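Local coordinates for protein type C neurotoxin (Clostridium botulinum, PDB 3PME) that probably binds gangliosides and phospholipid at the neuronal membrane, as the receptor binding domain of a botulinum C/D mosaic neurotoxin, at residues S5-L10 with S21-E26; N83-Y88 with I104-I109; R220-D225 with Y284-N289; I307-T312 with A328-S333. All blocks are in the same frame, centred on the assembly; numbering follows the deposited sequence.

Contact 1. Residues S5-L10 with S21-E26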
loop_
_atom_site.group_PDB
_atom_site.type_symbol
_atom_site.label_atom_id
_atom_site.label_comp_id
_atom_site.label_asym_id
_atom_site.label_seq_id
_atom_site.Cartn_x
_atom_site.Cartn_y
_atom_site.Cartn_z
ATOM N N SER A 5 26.799 -0.581 3.313
ATOM C CA SER A 5 26.847 0.648 4.098
ATOM C C SER A 5 25.748 0.687 5.152
ATOM O O SER A 5 25.564 1.694 5.822
ATOM C CB SER A 5 26.725 1.867 3.188
ATOM O OG SER A 5 25.484 1.859 2.501
ATOM N N LYS A 6 25.021 -0.413 5.295
ATOM C CA LYS A 6 23.950 -0.486 6.282
ATOM C C LYS A 6 24.544 -0.618 7.685
ATOM O O LYS A 6 25.260 -1.581 7.967
ATOM C CB LYS A 6 23.031 -1.667 5.962
ATOM C CG LYS A 6 21.656 -1.581 6.581
ATOM C CD LYS A 6 20.629 -2.378 5.773
ATOM C CE LYS A 6 21.084 -3.806 5.550
ATOM N NZ LYS A 6 20.021 -4.633 4.893
ATOM N N ILE A 7 24.268 0.345 8.560
ATOM C CA ILE A 7 24.775 0.279 9.930
ATOM C C ILE A 7 23.679 -0.059 10.942
ATOM O O ILE A 7 23.946 -0.238 12.125
ATOM C CB ILE A 7 25.557 1.553 10.339
ATOM C CG1 ILE A 7 24.674 2.798 10.269
ATOM C CG2 ILE A 7 26.794 1.721 9.462
ATOM C CD1 ILE A 7 23.809 2.992 11.488
ATOM N N LEU A 8 22.439 -0.136 10.464
ATOM C CA LEU A 8 21.327 -0.601 11.287
ATOM C C LEU A 8 20.266 -1.154 10.358
ATOM O O LEU A 8 19.929 -0.531 9.360
ATOM C CB LEU A 8 20.750 0.534 12.139
ATOM C CG LEU A 8 19.530 0.142 12.979
ATOM C CD1 LEU A 8 19.930 -0.844 14.064
ATOM C CD2 LEU A 8 18.893 1.374 13.609
ATOM N N SER A 9 19.768 -2.347 10.658
ATOM C CA SER A 9 18.721 -2.951 9.856
ATOM C C SER A 9 17.809 -3.760 10.768
ATOM O O SER A 9 18.165 -4.867 11.200
ATOM C CB SER A 9 19.334 -3.842 8.766
ATOM O OG SER A 9 18.354 -4.259 7.831
ATOM N N LEU A 10 16.638 -3.207 11.079
ATOM C CA LEU A 10 15.706 -3.899 11.957
ATOM C C LEU A 10 14.924 -4.911 11.143
ATOM O O LEU A 10 14.153 -4.559 10.245
ATOM C CB LEU A 10 14.759 -2.923 12.658
ATOM C CG LEU A 10 15.407 -1.843 13.522
ATOM C CD1 LEU A 10 14.311 -0.964 14.122
ATOM C CD2 LEU A 10 16.274 -2.462 14.619
ATOM N N SER A 21 22.363 -5.928 10.812
ATOM C CA SER A 21 23.354 -5.193 10.035
ATOM C C SER A 21 24.758 -5.766 10.194
ATOM O O SER A 21 25.629 -5.531 9.357
ATOM C CB SER A 21 23.368 -3.721 10.445
ATOM O OG SER A 21 23.869 -3.557 11.764
ATOM N N GLY A 22 24.967 -6.501 11.279
ATOM C CA GLY A 22 26.283 -7.015 11.613
ATOM C C GLY A 22 26.885 -6.250 12.776
ATOM O O GLY A 22 27.883 -6.674 13.357
ATOM N N TYR A 23 26.273 -5.118 13.121
ATOM C CA TYR A 23 26.775 -4.279 14.206
ATOM C C TYR A 23 26.060 -4.541 15.526
ATOM O O TYR A 23 26.351 -3.903 16.530
ATOM C CB TYR A 23 26.686 -2.794 13.835
ATOM C CG TYR A 23 27.527 -2.423 12.641
ATOM C CD1 TYR A 23 28.868 -2.086 12.789
ATOM C CD2 TYR A 23 26.988 -2.422 11.363
ATOM C CE1 TYR A 23 29.644 -1.746 11.694
ATOM C CE2 TYR A 23 27.750 -2.082 10.265
ATOM C CZ TYR A 23 29.079 -1.751 10.435
ATOM O OH TYR A 23 29.842 -1.416 9.336
ATOM N N ASN A 24 25.124 -5.486 15.515
ATOM C CA ASN A 24 24.487 -5.977 16.735
ATOM C C ASN A 24 23.962 -4.913 17.703
ATOM O O ASN A 24 24.217 -4.976 18.905
ATOM C CB ASN A 24 25.436 -6.930 17.476
ATOM C CG ASN A 24 25.642 -8.235 16.736
ATOM O OD1 ASN A 24 26.708 -8.480 16.172
ATOM N ND2 ASN A 24 24.613 -9.082 16.727
ATOM N N ALA A 25 23.207 -3.945 17.196
ATOM C CA ALA A 25 22.606 -2.962 18.088
ATOM C C ALA A 25 21.690 -3.674 19.073
ATOM O O ALA A 25 21.123 -4.724 18.756
ATOM C CB ALA A 25 21.815 -1.926 17.289
ATOM N N GLU A 26 21.546 -3.112 20.267
ATOM C CA GLU A 26 20.554 -3.615 21.204
ATOM C C GLU A 26 19.168 -3.129 20.793
ATOM O O GLU A 26 18.969 -1.943 20.552
ATOM C CB GLU A 26 20.854 -3.150 22.628
ATOM C CG GLU A 26 19.750 -3.503 23.606
ATOM C CD GLU A 26 19.917 -2.837 24.959
ATOM O OE1 GLU A 26 20.918 -2.112 25.161
ATOM O OE2 GLU A 26 19.037 -3.041 25.823
HETATM O O HOH W 1 25.747 -4.084 6.896
#
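Tyr23 brings the CD2-CE2 edge of its ring up to Lys6 O and to CA of Ile7, where strand 6-13 of the lectin-like (concanavalin-type) beta domain is broken by a classic beta bulge: Ile7 and Leu8 both face Ile200 of strand 193-201. With chi1 at -62°, CG of Tyr23 stands beside its own backbone N, which turns that edge to the bulge. Lys6 O sits near the ring plane, 3.4 Å from CE2 of Tyr23, while CA of Ile7 approaches obliquely. Farther out, Ile7 CG2 touches CE2 of Tyr23 at 4.0 Å; Ile60 packs against both side chains.

Ser21 packs its CB against the backbone from Ile7 to Ser9, 3.7 Å from Leu8 N. Its OG is turned back into an ST turn, accepting from Tyr23 N at 3.2 Å. No direct hydrogen bond joins 5-10 to 21-26; Asp19 links them, OD1 taking Ser9 N and Ser21 OG, OD2 taking Ala25 N. One water lies within hydrogen-bonding distance of both Lys6 O and Ser21 O.

Buried Leu8 reaches Ala25, with Val54 of strand 51-55 against both. A chi1 of 177° carries CG away from Leu8 N and brings Leu8 CD1 to 3.9 Å from Ala25 CB.

Contact 2. Residues N83-Y88 with I104-I109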
loop_
_atom_site.group_PDB
_atom_site.type_symbol
_atom_site.label_atom_id
_atom_site.label_comp_id
_atom_site.label_asym_id
_atom_site.label_seq_id
_atom_site.Cartn_x
_atom_site.Cartn_y
_atom_site.Cartn_z
ATOM N N ASN A 83 -5.928 12.335 10.437
ATOM C CA ASN A 83 -6.930 13.395 10.556
ATOM C C ASN A 83 -6.641 14.376 11.688
ATOM O O ASN A 83 -7.162 15.491 11.711
ATOM C CB ASN A 83 -8.314 12.762 10.752
ATOM C CG ASN A 83 -9.433 13.785 10.788
ATOM O OD1 ASN A 83 -9.597 14.577 9.855
ATOM N ND2 ASN A 83 -10.225 13.765 11.864
ATOM N N SER A 84 -5.806 13.961 12.630
ATOM C CA SER A 84 -5.478 14.797 13.779
ATOM C C SER A 84 -4.622 16.015 13.409
ATOM O O SER A 84 -3.654 15.908 12.654
ATOM C CB SER A 84 -4.766 13.963 14.841
ATOM O OG SER A 84 -4.425 14.754 15.958
ATOM N N HIS A 85 -4.978 17.170 13.963
ATOM C CA HIS A 85 -4.228 18.394 13.728
ATOM C C HIS A 85 -2.974 18.437 14.588
ATOM O O HIS A 85 -2.096 19.278 14.377
ATOM C CB HIS A 85 -5.094 19.617 14.052
ATOM C CG HIS A 85 -6.224 19.833 13.098
ATOM N ND1 HIS A 85 -7.463 19.250 13.266
ATOM C CD2 HIS A 85 -6.312 20.583 11.975
ATOM C CE1 HIS A 85 -8.261 19.624 12.282
ATOM N NE2 HIS A 85 -7.586 20.431 11.484
ATOM N N ASN A 86 -2.905 17.542 15.568
ATOM C CA ASN A 86 -1.829 17.554 16.556
ATOM C C ASN A 86 -0.492 17.050 16.006
ATOM O O ASN A 86 -0.426 16.513 14.894
ATOM C CB ASN A 86 -2.226 16.738 17.789
ATOM C CG ASN A 86 -3.521 17.226 18.424
ATOM O OD1 ASN A 86 -4.005 18.317 18.118
ATOM N ND2 ASN A 86 -4.096 16.408 19.303
ATOM N N GLU A 87 0.563 17.244 16.794
ATOM C CA GLU A 87 1.902 16.774 16.459
ATOM C C GLU A 87 2.292 15.588 17.330
ATOM O O GLU A 87 2.110 15.620 18.545
ATOM C CB GLU A 87 2.922 17.899 16.653
ATOM C CG GLU A 87 4.364 17.444 16.520
ATOM C CD GLU A 87 5.341 18.574 16.761
ATOM O OE1 GLU A 87 5.432 19.471 15.898
ATOM O OE2 GLU A 87 6.007 18.568 17.818
ATOM N N TYR A 88 2.817 14.537 16.704
ATOM C CA TYR A 88 3.217 13.330 17.419
ATOM C C TYR A 88 4.654 12.990 17.052
ATOM O O TYR A 88 4.970 12.847 15.873
ATOM C CB TYR A 88 2.317 12.145 17.033
ATOM C CG TYR A 88 0.831 12.413 17.207
ATOM C CD1 TYR A 88 0.167 12.025 18.358
ATOM C CD2 TYR A 88 0.108 13.087 16.228
ATOM C CE1 TYR A 88 -1.189 12.286 18.526
ATOM C CE2 TYR A 88 -1.242 13.349 16.389
ATOM C CZ TYR A 88 -1.881 12.948 17.538
ATOM O OH TYR A 88 -3.224 13.221 17.696
ATOM N N ILE A 104 4.696 13.139 13.068
ATOM C CA ILE A 104 3.500 13.264 12.252
ATOM C C ILE A 104 2.765 14.484 12.772
ATOM O O ILE A 104 2.613 14.661 13.975
ATOM C CB ILE A 104 2.586 12.031 12.418
ATOM C CG1 ILE A 104 3.273 10.790 11.858
ATOM C CG2 ILE A 104 1.226 12.257 11.766
ATOM C CD1 ILE A 104 3.449 10.838 10.397
ATOM N N ARG A 105 2.329 15.351 11.872
ATOM C CA ARG A 105 1.599 16.525 12.306
ATOM C C ARG A 105 0.599 16.946 11.249
ATOM O O ARG A 105 0.970 17.241 10.115
ATOM C CB ARG A 105 2.548 17.681 12.619
ATOM C CG ARG A 105 1.819 18.962 12.959
ATOM C CD ARG A 105 2.786 20.075 13.357
ATOM N NE ARG A 105 3.916 20.195 12.442
ATOM C CZ ARG A 105 3.845 20.749 11.235
ATOM N NH1 ARG A 105 2.689 21.223 10.784
ATOM N NH2 ARG A 105 4.927 20.817 10.473
ATOM N N ASN A 106 -0.674 16.953 11.634
ATOM C CA ASN A 106 -1.736 17.404 10.746
ATOM C C ASN A 106 -1.634 16.788 9.348
ATOM O O ASN A 106 -1.684 17.499 8.344
ATOM C CB ASN A 106 -1.713 18.938 10.655
ATOM C CG ASN A 106 -2.980 19.503 10.040
ATOM O OD1 ASN A 106 -4.032 18.868 10.073
ATOM N ND2 ASN A 106 -2.885 20.703 9.478
ATOM N N GLY A 107 -1.474 15.472 9.275
ATOM C CA GLY A 107 -1.475 14.799 7.990
ATOM C C GLY A 107 -0.201 14.982 7.182
ATOM O O GLY A 107 -0.176 14.734 5.987
ATOM N N ASN A 108 0.853 15.421 7.858
ATOM C CA ASN A 108 2.180 15.539 7.263
ATOM C C ASN A 108 3.151 14.643 8.014
ATOM O O ASN A 108 2.981 14.414 9.209
ATOM C CB ASN A 108 2.699 16.980 7.362
ATOM C CG ASN A 108 1.911 17.957 6.506
ATOM O OD1 ASN A 108 2.280 18.238 5.364
ATOM N ND2 ASN A 108 0.825 18.485 7.060
ATOM N N ILE A 109 4.168 14.133 7.322
ATOM C CA ILE A 109 5.334 13.598 8.023
ATOM C C ILE A 109 6.430 14.649 7.989
ATOM O O ILE A 109 6.587 15.375 6.999
ATOM C CB ILE A 109 5.861 12.258 7.451
ATOM C CG1 ILE A 109 6.184 12.377 5.967
ATOM C CG2 ILE A 109 4.879 11.134 7.699
ATOM C CD1 ILE A 109 7.130 11.290 5.494
HETATM O O HOH W 2 -1.717 14.150 11.814
#
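The imidazole of His85 and the amide of Asn106 run alongside each other in the same direction, their planes 28° apart, with Asn106 OD1 coming obliquely to within 3.4 Å of His85 CD2. A second ring, that of Tyr88, has Ile104 O at its edge near CD2, and Ser84 OG in its plane at the hydroxyl end. Ser84 OG donates to Tyr88 OH at 2.6 Å and accepts from Asn86 N in an ST turn, so this one hydroxyl links the loop to the buried ring. The Arg105 guanidinium has Glu87 OE1 near its plane at the edge, but the ion pair is long, 3.8 Å from OE1 to NE, and the carboxylate is turned 61° from the guanidinium. Arg105 has a firmer partner in Glu110, reached through NH2; a bend at chi3 (47°) swings its head out of line with the extended chain.

Behind the side chains runs an antiparallel pairing. Tyr88 and Ile104 form a hydrogen-bonded pair, Tyr88 N to Ile104 O at 2.7 Å and Ile104 N to Tyr88 O at 2.8 Å. Glu87 and Arg105 make the next, non-hydrogen-bonded pair. Past it, Asn106 N hydrogen-bonds Asn86 O at 3.3 Å, and a water spans Ser84 O and Gly107 N.

A type I' turn from Arg105 to Asn108 joins strands 100-105 and 108-114 as a beta hairpin, and strand 87-90 runs along the other side of 100-105. Ile104 packs on Ile77 of strand 68-77, which belongs to the facing sheet of this lectin-like sandwich.

Contact 3. Residues R220-D225 with Y284-N289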
loop_
_atom_site.group_PDB
_atom_site.type_symbol
_atom_site.label_atom_id
_atom_site.label_comp_id
_atom_site.label_asym_id
_atom_site.label_seq_id
_atom_site.Cartn_x
_atom_site.Cartn_y
_atom_site.Cartn_z
ATOM N N ARG A 220 7.565 -7.066 -5.645
ATOM C CA ARG A 220 6.892 -7.010 -6.926
ATOM C C ARG A 220 6.184 -8.322 -7.269
ATOM O O ARG A 220 5.338 -8.336 -8.149
ATOM C CB ARG A 220 7.873 -6.635 -8.039
ATOM C CG ARG A 220 8.432 -5.228 -7.910
ATOM C CD ARG A 220 8.389 -4.495 -9.240
ATOM N NE ARG A 220 8.889 -3.127 -9.118
ATOM C CZ ARG A 220 8.117 -2.048 -9.002
ATOM N NH1 ARG A 220 6.799 -2.167 -9.000
ATOM N NH2 ARG A 220 8.668 -0.846 -8.900
ATOM N N ASN A 221 6.538 -9.415 -6.595
ATOM C CA ASN A 221 5.836 -10.687 -6.819
ATOM C C ASN A 221 4.432 -10.702 -6.268
ATOM O O ASN A 221 3.626 -11.560 -6.643
ATOM C CB ASN A 221 6.567 -11.851 -6.160
ATOM C CG ASN A 221 7.837 -12.219 -6.875
ATOM O OD1 ASN A 221 8.077 -11.775 -7.991
ATOM N ND2 ASN A 221 8.656 -13.041 -6.236
ATOM N N VAL A 222 4.159 -9.791 -5.346
ATOM C CA VAL A 222 2.960 -9.879 -4.525
ATOM C C VAL A 222 1.951 -8.837 -4.975
ATOM O O VAL A 222 2.266 -7.652 -5.045
ATOM C CB VAL A 222 3.299 -9.674 -3.028
ATOM C CG1 VAL A 222 2.045 -9.768 -2.175
ATOM C CG2 VAL A 222 4.348 -10.709 -2.566
ATOM N N ILE A 223 0.740 -9.273 -5.315
ATOM C CA ILE A 223 -0.297 -8.309 -5.647
ATOM C C ILE A 223 -0.679 -7.598 -4.360
ATOM O O ILE A 223 -0.649 -8.203 -3.291
ATOM C CB ILE A 223 -1.552 -8.989 -6.237
ATOM C CG1 ILE A 223 -1.173 -9.918 -7.392
ATOM C CG2 ILE A 223 -2.558 -7.940 -6.681
ATOM C CD1 ILE A 223 -0.611 -9.215 -8.618
ATOM N N LYS A 224 -1.030 -6.317 -4.447
ATOM C CA LYS A 224 -1.363 -5.561 -3.241
ATOM C C LYS A 224 -2.834 -5.189 -3.145
ATOM O O LYS A 224 -3.521 -5.040 -4.156
ATOM C CB LYS A 224 -0.545 -4.267 -3.185
ATOM C CG LYS A 224 0.945 -4.477 -3.354
ATOM C CD LYS A 224 1.504 -5.463 -2.342
ATOM C CE LYS A 224 3.039 -5.386 -2.333
ATOM N NZ LYS A 224 3.605 -5.619 -3.704
ATOM N N ASP A 225 -3.321 -5.044 -1.918
ATOM C CA ASP A 225 -4.632 -4.430 -1.721
ATOM C C ASP A 225 -4.512 -2.904 -1.794
ATOM O O ASP A 225 -3.421 -2.354 -2.034
ATOM C CB ASP A 225 -5.342 -4.937 -0.439
ATOM C CG ASP A 225 -4.710 -4.430 0.861
ATOM O OD1 ASP A 225 -3.896 -3.477 0.848
ATOM O OD2 ASP A 225 -5.048 -4.986 1.928
ATOM N N TYR A 284 -6.192 -17.959 2.474
ATOM C CA TYR A 284 -5.523 -16.766 2.976
ATOM C C TYR A 284 -4.038 -16.642 2.613
ATOM O O TYR A 284 -3.348 -15.795 3.160
ATOM C CB TYR A 284 -5.751 -16.595 4.479
ATOM C CG TYR A 284 -7.221 -16.540 4.853
ATOM C CD1 TYR A 284 -7.903 -17.690 5.201
ATOM C CD2 TYR A 284 -7.919 -15.335 4.857
ATOM C CE1 TYR A 284 -9.246 -17.658 5.542
ATOM C CE2 TYR A 284 -9.261 -15.289 5.203
ATOM C CZ TYR A 284 -9.915 -16.457 5.543
ATOM O OH TYR A 284 -11.248 -16.435 5.895
ATOM N N SER A 285 -3.556 -17.460 1.681
ATOM C CA SER A 285 -2.185 -17.271 1.190
ATOM C C SER A 285 -2.079 -16.041 0.281
ATOM O O SER A 285 -3.086 -15.543 -0.233
ATOM C CB SER A 285 -1.654 -18.521 0.480
ATOM O OG SER A 285 -2.333 -18.774 -0.730
ATOM N N ARG A 286 -0.864 -15.536 0.108
ATOM C CA ARG A 286 -0.662 -14.351 -0.728
ATOM C C ARG A 286 -0.951 -14.631 -2.187
ATOM O O ARG A 286 -0.623 -15.704 -2.707
ATOM C CB ARG A 286 0.760 -13.811 -0.574
ATOM C CG ARG A 286 1.059 -13.253 0.799
ATOM C CD ARG A 286 2.520 -12.863 0.911
ATOM N NE ARG A 286 2.765 -12.075 2.115
ATOM C CZ ARG A 286 3.921 -11.471 2.389
ATOM N NH1 ARG A 286 4.941 -11.586 1.554
ATOM N NH2 ARG A 286 4.054 -10.767 3.506
ATOM N N ILE A 287 -1.574 -13.658 -2.844
ATOM C CA ILE A 287 -1.835 -13.735 -4.271
ATOM C C ILE A 287 -0.662 -13.134 -5.029
ATOM O O ILE A 287 -0.275 -11.989 -4.794
ATOM C CB ILE A 287 -3.138 -13.023 -4.634
ATOM C CG1 ILE A 287 -4.304 -13.697 -3.895
ATOM C CG2 ILE A 287 -3.364 -13.078 -6.138
ATOM C CD1 ILE A 287 -5.655 -13.020 -4.104
ATOM N N LEU A 288 -0.086 -13.921 -5.923
ATOM C CA LEU A 288 1.128 -13.524 -6.622
ATOM C C LEU A 288 0.872 -13.112 -8.056
ATOM O O LEU A 288 -0.084 -13.535 -8.691
ATOM C CB LEU A 288 2.148 -14.668 -6.606
ATOM C CG LEU A 288 2.531 -15.184 -5.223
ATOM C CD1 LEU A 288 3.662 -16.205 -5.336
ATOM C CD2 LEU A 288 2.924 -14.051 -4.280
ATOM N N ASN A 289 1.759 -12.266 -8.555
ATOM C CA ASN A 289 1.775 -11.899 -9.949
ATOM C C ASN A 289 1.678 -13.110 -10.887
ATOM O O ASN A 289 2.510 -14.024 -10.832
ATOM C CB ASN A 289 3.064 -11.102 -10.193
ATOM C CG ASN A 289 3.188 -10.611 -11.604
ATOM O OD1 ASN A 289 2.272 -9.995 -12.148
ATOM N ND2 ASN A 289 4.337 -10.882 -12.220
#
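Ile223 packs its CG1 arm on the 287-289 backbone: CG1 stands beside its own backbone N (chi1 -52°), which brings it to 3.4 Å from Ile287 O, and CD1 reaches CA of Asn289 at 3.8 Å. CG1 also meets Ile287 CG2 at 4.0 Å. On the other side of the chain the Val222 and Leu288 side chains cross, CG2 of the valine 4.0 Å from CD2 of the leucine, and the Arg286 guanidinium passes obliquely by the same valine methyl.

Two backbone bonds flank the single bridge between Val222 and Leu288. Ile223 N donates to Ile287 O (2.9 Å) in the carbonyl plane, whereas Asn289 N comes to Asn221 O (2.8 Å) from 34° off that carbonyl's plane; CB and CD2 of Leu288 also lie close to Asn221 O.

In the next shell, Lys224 folds back so that NZ donates to Val222 O at 2.8 Å and bonds Ile218 O and Leu219 O, drawing the loop onto the end of helix 207-218. Asn289 OD1 accepts from Asn347 N, and Asn347 ND2 donates to Arg220 O.

Both segments are loops of the C-terminal, trefoil-type half. Ile223 and Ile287 rest together on Ile345 of strand 343-347, while Lys224 touches Tyr39 of the N-terminal half.

Contact 4. Residues I307-T312 with A328-S333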
loop_
_atom_site.group_PDB
_atom_site.type_symbol
_atom_site.label_atom_id
_atom_site.label_comp_id
_atom_site.label_asym_id
_atom_site.label_seq_id
_atom_site.Cartn_x
_atom_site.Cartn_y
_atom_site.Cartn_z
ATOM N N ILE A 307 -18.255 -15.105 -13.960
ATOM C CA ILE A 307 -17.807 -15.656 -15.230
ATOM C C ILE A 307 -17.909 -14.618 -16.324
ATOM O O ILE A 307 -18.655 -13.657 -16.198
ATOM C CB ILE A 307 -18.628 -16.892 -15.645
ATOM C CG1 ILE A 307 -20.108 -16.530 -15.831
ATOM C CG2 ILE A 307 -18.452 -18.001 -14.611
ATOM C CD1 ILE A 307 -20.924 -17.595 -16.588
ATOM N N ARG A 308 -17.128 -14.814 -17.375
ATOM C CA ARG A 308 -17.264 -14.035 -18.599
ATOM C C ARG A 308 -18.467 -14.550 -19.385
ATOM O O ARG A 308 -18.704 -15.756 -19.439
ATOM C CB ARG A 308 -16.004 -14.208 -19.446
ATOM C CG ARG A 308 -15.703 -13.068 -20.384
ATOM C CD ARG A 308 -14.830 -13.546 -21.538
ATOM N NE ARG A 308 -15.667 -14.221 -22.516
ATOM C CZ ARG A 308 -15.234 -14.822 -23.615
ATOM N NH1 ARG A 308 -16.111 -15.386 -24.427
ATOM N NH2 ARG A 308 -13.937 -14.856 -23.907
ATOM N N ASP A 309 -19.230 -13.647 -19.993
ATOM C CA ASP A 309 -20.287 -14.052 -20.916
ATOM C C ASP A 309 -19.625 -14.637 -22.167
ATOM O O ASP A 309 -18.531 -14.214 -22.561
ATOM C CB ASP A 309 -21.153 -12.841 -21.279
ATOM C CG ASP A 309 -22.536 -13.224 -21.750
ATOM O OD1 ASP A 309 -22.791 -14.424 -21.969
ATOM O OD2 ASP A 309 -23.373 -12.312 -21.903
ATOM N N THR A 310 -20.269 -15.624 -22.782
ATOM C CA THR A 310 -19.750 -16.269 -23.987
ATOM C C THR A 310 -19.974 -15.406 -25.231
ATOM O O THR A 310 -19.168 -15.421 -26.163
ATOM C CB THR A 310 -20.419 -17.647 -24.197
ATOM O OG1 THR A 310 -21.826 -17.459 -24.307
ATOM C CG2 THR A 310 -20.149 -18.551 -23.005
ATOM N N ASP A 311 -21.073 -14.658 -25.248
ATOM C CA ASP A 311 -21.342 -13.746 -26.359
ATOM C C ASP A 311 -21.142 -12.285 -25.957
ATOM O O ASP A 311 -21.209 -11.945 -24.772
ATOM C CB ASP A 311 -22.747 -13.970 -26.921
ATOM C CG ASP A 311 -22.841 -15.237 -27.762
ATOM O OD1 ASP A 311 -21.787 -15.855 -28.036
ATOM O OD2 ASP A 311 -23.965 -15.610 -28.156
ATOM N N THR A 312 -20.892 -11.432 -26.947
ATOM C CA THR A 312 -20.640 -10.011 -26.679
ATOM C C THR A 312 -21.914 -9.273 -26.270
ATOM O O THR A 312 -23.008 -9.821 -26.350
ATOM C CB THR A 312 -20.053 -9.277 -27.905
ATOM O OG1 THR A 312 -21.009 -9.305 -28.976
ATOM C CG2 THR A 312 -18.749 -9.917 -28.358
ATOM N N ALA A 328 -19.751 -8.943 -21.241
ATOM C CA ALA A 328 -20.192 -8.667 -19.887
ATOM C C ALA A 328 -19.729 -9.776 -18.942
ATOM O O ALA A 328 -19.276 -10.845 -19.372
ATOM C CB ALA A 328 -21.709 -8.543 -19.850
ATOM N N LEU A 329 -19.845 -9.499 -17.649
ATOM C CA LEU A 329 -19.552 -10.486 -16.616
ATOM C C LEU A 329 -20.862 -10.890 -15.961
ATOM O O LEU A 329 -21.787 -10.083 -15.846
ATOM C CB LEU A 329 -18.602 -9.888 -15.585
ATOM C CG LEU A 329 -17.289 -9.354 -16.143
ATOM C CD1 LEU A 329 -16.460 -8.867 -14.974
ATOM C CD2 LEU A 329 -16.545 -10.435 -16.921
ATOM N N LYS A 330 -20.950 -12.145 -15.527
ATOM C CA LYS A 330 -22.187 -12.655 -14.947
ATOM C C LYS A 330 -21.874 -13.445 -13.696
ATOM O O LYS A 330 -20.724 -13.791 -13.453
ATOM C CB LYS A 330 -22.905 -13.573 -15.949
ATOM C CG LYS A 330 -23.146 -12.926 -17.306
ATOM C CD LYS A 330 -23.592 -13.933 -18.349
ATOM C CE LYS A 330 -24.957 -14.497 -18.026
ATOM N NZ LYS A 330 -25.399 -15.462 -19.076
ATOM N N LEU A 331 -22.911 -13.724 -12.911
ATOM C CA LEU A 331 -22.803 -14.608 -11.753
ATOM C C LEU A 331 -23.268 -16.015 -12.131
ATOM O O LEU A 331 -24.280 -16.180 -12.825
ATOM C CB LEU A 331 -23.657 -14.082 -10.595
ATOM C CG LEU A 331 -23.230 -12.736 -9.997
ATOM C CD1 LEU A 331 -24.084 -12.335 -8.803
ATOM C CD2 LEU A 331 -21.765 -12.805 -9.610
ATOM N N GLN A 332 -22.536 -17.017 -11.657
ATOM C CA GLN A 332 -22.882 -18.425 -11.875
ATOM C C GLN A 332 -22.978 -19.141 -10.529
ATOM O O GLN A 332 -22.077 -19.038 -9.698
ATOM C CB GLN A 332 -21.815 -19.098 -12.752
ATOM C CG GLN A 332 -21.942 -20.618 -12.837
ATOM C CD GLN A 332 -21.017 -21.206 -13.881
ATOM O OE1 GLN A 332 -21.094 -20.864 -15.068
ATOM N NE2 GLN A 332 -20.122 -22.082 -13.448
ATOM N N SER A 333 -24.059 -19.895 -10.310
ATOM C CA SER A 333 -24.240 -20.550 -9.010
ATOM C C SER A 333 -23.554 -21.911 -8.932
ATOM O O SER A 333 -23.261 -22.395 -7.837
ATOM C CB SER A 333 -25.725 -20.674 -8.662
ATOM O OG SER A 333 -26.379 -21.426 -9.653
HETATM O O HOH W 3 -21.909 -9.999 -22.966
#
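Strands 302-308 and 326-332 run antiparallel in the beta-trefoil half of the receptor binding domain, and this contact takes in Ile307 and Arg308 of the first strand and the residues that follow. Ile307 and Lys330 are a hydrogen-bonded pair: Ile307 N to Lys330 O and Lys330 N to Ile307 O are each 2.8 Å. Arg308 and Leu329 make the non-hydrogen-bonded pair beside them, and Asp309 N continues the ladder to Ala328 O at 2.9 Å.

On the face carrying Ile307 and Lys330, the isoleucine crosses Gln332 at about a right angle. Its CD1 is 3.6 Å from Gln332 OE1 and its CG2 rests on Gln332 CB; the amide nitrogen of Gln332 turns instead to Asn334 O. Lys330, bent at chi3 (67°), lays CD against the Asp309 carboxylate, 3.6 Å from Asp309 CG. Its NZ is 4.0 Å from Asp309 OD1, too far to count as an ion pair, though the two charges probably still attract. The salt bridge of Asp309 goes from OD2 to Arg377, which also bonds Thr312 O.

On the opposite face Arg308 curls onto the carbonyl of the next residue, gripping Asp309 O side-on through NE and NH1 in the guanidinium plane, with Tyr327 as a cation-pi partner.

A water joins the loop to the second strand, donating to Asp309 OD2 and Asp311 O and accepting from Ala328 N at 3.0 Å.

Contacts 1 and 2 belong to the lectin-like half, contacts 3 and 4 to the trefoil half; contacts 1 and 4 lie on opposite sides of the chain's centre, their own centres about 54 Å apart. All are partly buried: contact 2 is the most exposed, while contact 4 has no exposed residue among those that touch. Contacts 2 and 4 are antiparallel strand pairings, each with a loose acid-base pair, one member of which has its salt bridge outside the segments, and each with its own spanning water. Contact 3, nearest the chain's centre, joins two loops through a single bridge and aliphatic packing. Contact 1 relies on Ser21 and Tyr23 packing, a leucine-alanine touch, a water and Asp19.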